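Long-range contacts in flagellar basal body protein (Helicobacter pylori, PDB 5NPY), which probably builds the flagellar hook, the curved joint between the basal-body rod and the filament, as the hook protein FlgE2: residues I99-N104 with D119-R124; M107-D112 with N172-L177. All blocks are in the same frame, centred on the assembly; numbering follows the deposited sequence.

Interaction 1 of 2, residues I99-N104 with D119-R124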
# COMPACT_ATOMS: atom_id res chain seq x y z
N ILE A 99 20.07 28.78 25.63
CA ILE A 99 21.34 28.78 24.92
C ILE A 99 22.47 28.43 25.89
O ILE A 99 22.30 28.45 27.11
CB ILE A 99 21.65 30.13 24.25
CG1 ILE A 99 21.91 31.18 25.32
CG2 ILE A 99 20.51 30.56 23.33
CD1 ILE A 99 22.23 32.50 24.73
N GLY A 100 23.63 28.14 25.32
CA GLY A 100 24.78 27.72 26.09
C GLY A 100 26.05 27.80 25.28
O GLY A 100 26.03 27.85 24.04
N PRO A 101 27.20 27.79 25.96
CA PRO A 101 28.49 28.00 25.29
C PRO A 101 29.16 26.78 24.68
O PRO A 101 30.20 26.94 24.03
CB PRO A 101 29.36 28.56 26.43
CG PRO A 101 28.84 27.85 27.64
CD PRO A 101 27.35 27.74 27.43
N ASN A 102 28.60 25.57 24.84
CA ASN A 102 29.29 24.33 24.49
C ASN A 102 28.46 23.58 23.45
O ASN A 102 27.34 23.15 23.73
CB ASN A 102 29.52 23.49 25.75
CG ASN A 102 30.02 22.07 25.46
OD1 ASN A 102 29.97 21.58 24.34
ND2 ASN A 102 30.51 21.41 26.51
N LYS A 103 29.03 23.43 22.26
CA LYS A 103 28.49 22.53 21.24
C LYS A 103 28.90 21.11 21.57
O LYS A 103 30.10 20.81 21.63
CB LYS A 103 29.00 22.93 19.86
CG LYS A 103 29.12 21.81 18.86
CD LYS A 103 30.38 22.00 18.03
CE LYS A 103 31.60 22.08 18.94
NZ LYS A 103 32.85 22.50 18.25
N ASN A 104 27.89 20.24 21.73
CA ASN A 104 27.90 18.88 22.27
C ASN A 104 27.38 18.91 23.71
O ASN A 104 27.53 17.94 24.46
CB ASN A 104 29.24 18.13 22.11
CG ASN A 104 30.37 18.60 23.07
OD1 ASN A 104 30.16 18.83 24.26
ND2 ASN A 104 31.57 18.74 22.51
N ASP A 119 27.45 25.75 31.56
CA ASP A 119 26.45 26.76 31.72
C ASP A 119 25.41 26.82 30.64
O ASP A 119 25.60 26.39 29.53
CB ASP A 119 27.17 28.08 31.89
CG ASP A 119 28.31 27.95 32.83
OD1 ASP A 119 29.19 28.82 32.84
OD2 ASP A 119 28.33 26.96 33.56
N ASN A 120 24.27 27.35 31.04
CA ASN A 120 23.16 27.56 30.19
C ASN A 120 22.63 28.91 30.46
O ASN A 120 22.67 29.38 31.55
CB ASN A 120 22.08 26.56 30.49
CG ASN A 120 22.26 25.32 29.71
OD1 ASN A 120 22.05 24.25 30.21
ND2 ASN A 120 22.71 25.47 28.50
N PHE A 121 22.14 29.55 29.44
CA PHE A 121 21.62 30.85 29.61
C PHE A 121 20.23 30.92 29.06
O PHE A 121 19.79 30.06 28.36
CB PHE A 121 22.50 31.85 28.88
CG PHE A 121 23.91 31.82 29.32
CD1 PHE A 121 24.22 32.05 30.63
CD2 PHE A 121 24.91 31.53 28.45
CE1 PHE A 121 25.50 32.00 31.06
CE2 PHE A 121 26.20 31.49 28.87
CZ PHE A 121 26.50 31.71 30.18
N LEU A 122 19.52 31.95 29.43
CA LEU A 122 18.18 32.18 28.93
C LEU A 122 18.14 33.52 28.21
O LEU A 122 18.82 34.46 28.62
CB LEU A 122 17.17 32.16 30.08
CG LEU A 122 17.28 30.85 30.84
CD1 LEU A 122 17.39 31.13 32.33
CD2 LEU A 122 16.10 29.94 30.52
N THR A 123 17.35 33.61 27.14
CA THR A 123 17.26 34.84 26.37
C THR A 123 15.89 34.90 25.72
O THR A 123 15.26 33.86 25.49
CB THR A 123 18.36 34.94 25.29
OG1 THR A 123 18.18 36.13 24.52
CG2 THR A 123 18.32 33.77 24.35
N ARG A 124 15.44 36.11 25.43
CA ARG A 124 14.29 36.31 24.57
C ARG A 124 14.69 36.88 23.21
O ARG A 124 13.81 37.12 22.37
CB ARG A 124 13.25 37.21 25.26
CG ARG A 124 11.82 37.03 24.72
CD ARG A 124 10.79 37.89 25.46
NE ARG A 124 10.25 37.22 26.64
CZ ARG A 124 9.10 36.57 26.66
NH1 ARG A 124 8.33 36.51 25.58
NH2 ARG A 124 8.70 35.99 27.78

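Interaction 2 of 2, residues M107-D112 with N172-L177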
# COMPACT_ATOMS: atom_id res chain seq x y z
N MET A 107 20.95 19.52 28.37
CA MET A 107 20.27 19.91 29.59
C MET A 107 19.00 19.08 29.68
O MET A 107 18.28 18.95 28.72
CB MET A 107 19.93 21.41 29.56
CG MET A 107 19.36 22.00 30.84
SD MET A 107 18.83 23.74 30.76
CE MET A 107 18.87 24.03 29.03
N THR A 108 18.75 18.53 30.84
CA THR A 108 17.61 17.70 31.04
C THR A 108 16.73 18.38 32.04
O THR A 108 17.21 18.82 33.03
CB THR A 108 18.02 16.34 31.59
OG1 THR A 108 18.86 15.68 30.66
CG2 THR A 108 16.84 15.49 31.83
N ILE A 109 15.45 18.45 31.76
CA ILE A 109 14.54 19.12 32.64
C ILE A 109 13.54 18.16 33.22
O ILE A 109 12.76 17.60 32.51
CB ILE A 109 13.73 20.19 31.90
CG1 ILE A 109 14.56 20.95 30.89
CG2 ILE A 109 13.11 21.15 32.88
CD1 ILE A 109 15.56 21.88 31.48
N ASN A 110 13.53 18.01 34.52
CA ASN A 110 12.60 17.11 35.16
C ASN A 110 11.61 17.89 35.98
O ASN A 110 11.75 19.06 36.17
CB ASN A 110 13.36 16.14 36.03
CG ASN A 110 14.21 15.21 35.23
OD1 ASN A 110 15.41 15.33 35.19
ND2 ASN A 110 13.58 14.27 34.59
N LYS A 111 10.58 17.24 36.48
CA LYS A 111 9.57 17.93 37.25
C LYS A 111 10.10 18.54 38.53
O LYS A 111 9.66 19.59 38.93
CB LYS A 111 8.38 17.05 37.53
CG LYS A 111 8.71 15.81 38.31
CD LYS A 111 7.74 15.60 39.45
CE LYS A 111 7.71 14.15 39.90
NZ LYS A 111 8.80 13.82 40.85
N ASP A 112 11.05 17.89 39.19
CA ASP A 112 11.64 18.45 40.39
C ASP A 112 12.77 19.34 39.92
O ASP A 112 12.53 20.42 39.45
CB ASP A 112 12.16 17.34 41.29
CG ASP A 112 12.48 16.09 40.54
OD1 ASP A 112 13.49 15.48 40.85
OD2 ASP A 112 11.74 15.79 39.61
N ASN A 172 12.60 15.66 27.24
CA ASN A 172 13.02 16.62 28.26
C ASN A 172 14.52 16.89 28.25
O ASN A 172 15.03 17.51 29.19
CB ASN A 172 12.62 16.12 29.65
CG ASN A 172 13.52 15.00 30.16
OD1 ASN A 172 14.13 14.26 29.38
ND2 ASN A 172 13.61 14.87 31.48
N THR A 173 15.25 16.45 27.23
CA THR A 173 16.69 16.68 27.15
C THR A 173 16.99 17.57 25.96
O THR A 173 16.74 17.18 24.81
CB THR A 173 17.45 15.36 27.05
OG1 THR A 173 17.33 14.65 28.30
CG2 THR A 173 18.92 15.61 26.75
N LEU A 174 17.54 18.75 26.23
CA LEU A 174 17.81 19.76 25.22
C LEU A 174 19.30 19.79 24.90
O LEU A 174 20.13 19.62 25.79
CB LEU A 174 17.36 21.14 25.71
CG LEU A 174 15.95 21.16 26.30
CD1 LEU A 174 15.59 22.55 26.83
CD2 LEU A 174 14.91 20.66 25.27
N SER A 175 19.62 20.03 23.63
CA SER A 175 21.01 20.10 23.19
C SER A 175 21.10 21.10 22.05
O SER A 175 20.08 21.61 21.58
CB SER A 175 21.52 18.71 22.77
OG SER A 175 21.01 18.31 21.51
N PRO A 176 22.32 21.43 21.60
CA PRO A 176 22.45 22.35 20.47
C PRO A 176 21.85 21.77 19.20
O PRO A 176 22.03 20.59 18.89
CB PRO A 176 23.96 22.53 20.33
CG PRO A 176 24.46 22.33 21.69
CD PRO A 176 23.63 21.21 22.25
N LEU A 177 21.12 22.61 18.47
CA LEU A 177 20.51 22.22 17.20
C LEU A 177 21.49 22.45 16.06
O LEU A 177 22.15 23.49 15.98
CB LEU A 177 19.23 23.01 16.96
CG LEU A 177 18.24 22.87 18.12
CD1 LEU A 177 16.89 23.49 17.75
CD2 LEU A 177 18.09 21.40 18.55

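Interaction 1 of 2, residues I99-N104 with D119-R124
Ile99 and Phe121 face each other as an antiparallel hydrogen-bonded pair. Ile99 N donates a hydrogen bond to Phe121 O at 3.0 Å, and Phe121 N donates one to Ile99 O at 2.6 Å, nearly straight with 174° at the hydrogen. Ile99 O also takes a weak bond from the side-chain amide, Asn120 ND2 at 3.3 Å, and a CA-H contact from Asn120, so a single acceptor has a backbone and a side-chain donor. The other end of that amide, Asn120 OD1, is taken by Lys117. Thr123 OG1 bonds Ala125 N and Asn522 O; with chi1 at 177° the hydroxyl points away from the backbone N and leaves CG2 facing Ile99 CG2 at 4.0 Å. Ile99 CG1 lies 3.7 Å from Phe121 CB, the two side chains crossing at about a right angle. Farther along, Pro101 CD is pressed close to Asp119 O, 3.0 Å away, and reaches obliquely toward Phe121 CE2. Tyr142 meets the Phe121 ring edge-to-face, while Leu523 touches both Ile99 and Phe121. Strand 97-100 pairs with strand 143-148 on its other edge. The contact is a short antiparallel strand pairing in the D1 region of the FlgE/F/G family.

Interaction 2 of 2, residues M107-D112 with N172-L177
Thr108 and Thr173 meet as an antiparallel non-hydrogen-bonded pair, their CA atoms 4.1 Å apart. With no backbone bond between the two residues, the hydroxyls join them instead: Thr108 OG1 and Thr173 OG1 share a hydrogen bond of 3.0 Å. The Thr108 methyl, CG2, turns to the neighbouring asparagine and lies against Asn172 ND2. Asn172 can be followed outward. Its CB sits 3.2 Å from Ile109 O. With chi1 at 76°, CG is placed between the backbone N and the carbonyl carbon, which brings the amide over strand 107-109, and CG packs near Ile109 O and Thr108 CG2. Across the contact OD1 comes nearest that same methyl. ND2, at the tip, donates a bent bond to Ile109 O at 3.0 Å, with 143° at the hydrogen, coming from above the carbonyl plane, 64° out of it. Asn110 ND2 also lies 3.2 Å from Asn172 ND2, two donors that do not bond. The backbone of Asn172 answers in turn, since its O receives Ile109 N at 2.8 Å, so this residue grips both polar backbone atoms of Ile109. Two further backbone bonds join Met107 and Leu174, Met107 N to Leu174 O and Leu174 N to Met107 O. On the face opposite the threonines, the Met107 chain runs extended to SD and bends only at the last torsion, bringing CE to 4.2 Å from Leu174 CD1. Ile109 CG1 is a looser neighbour of the same methyl. Leu508 lies against Met107 and Ile109, and Ile147 and Trp546 against Leu174, burying this side. The pairing therefore separates its chemistry by face: apolar groups pack inward, while the partly exposed face carries the threonine hydroxyls and the asparagine amide, whose bonds add to the backbone ladder.

The two contacts lie about 12 Å apart, centre to centre, both in the D1 region of the FlgE/F/G family. Their segments alternate along the chain: 99-104, 107-112, 119-124, then 172-177, so the 14 residues between the segments of interaction 1 contain the first segment of interaction 2. Strand 143-148 pairs with both 97-100 and 173-176 and thereby connects the contacts through the network of strands. They also touch directly, where Asn120 OD1 packs against Met107 SD and Pro176 CG lies beside the loop 102-104. Interaction 1 thus closes a short loop of chain, and interaction 2 brings a strand some 60 residues further on beside it, within the same D1 region.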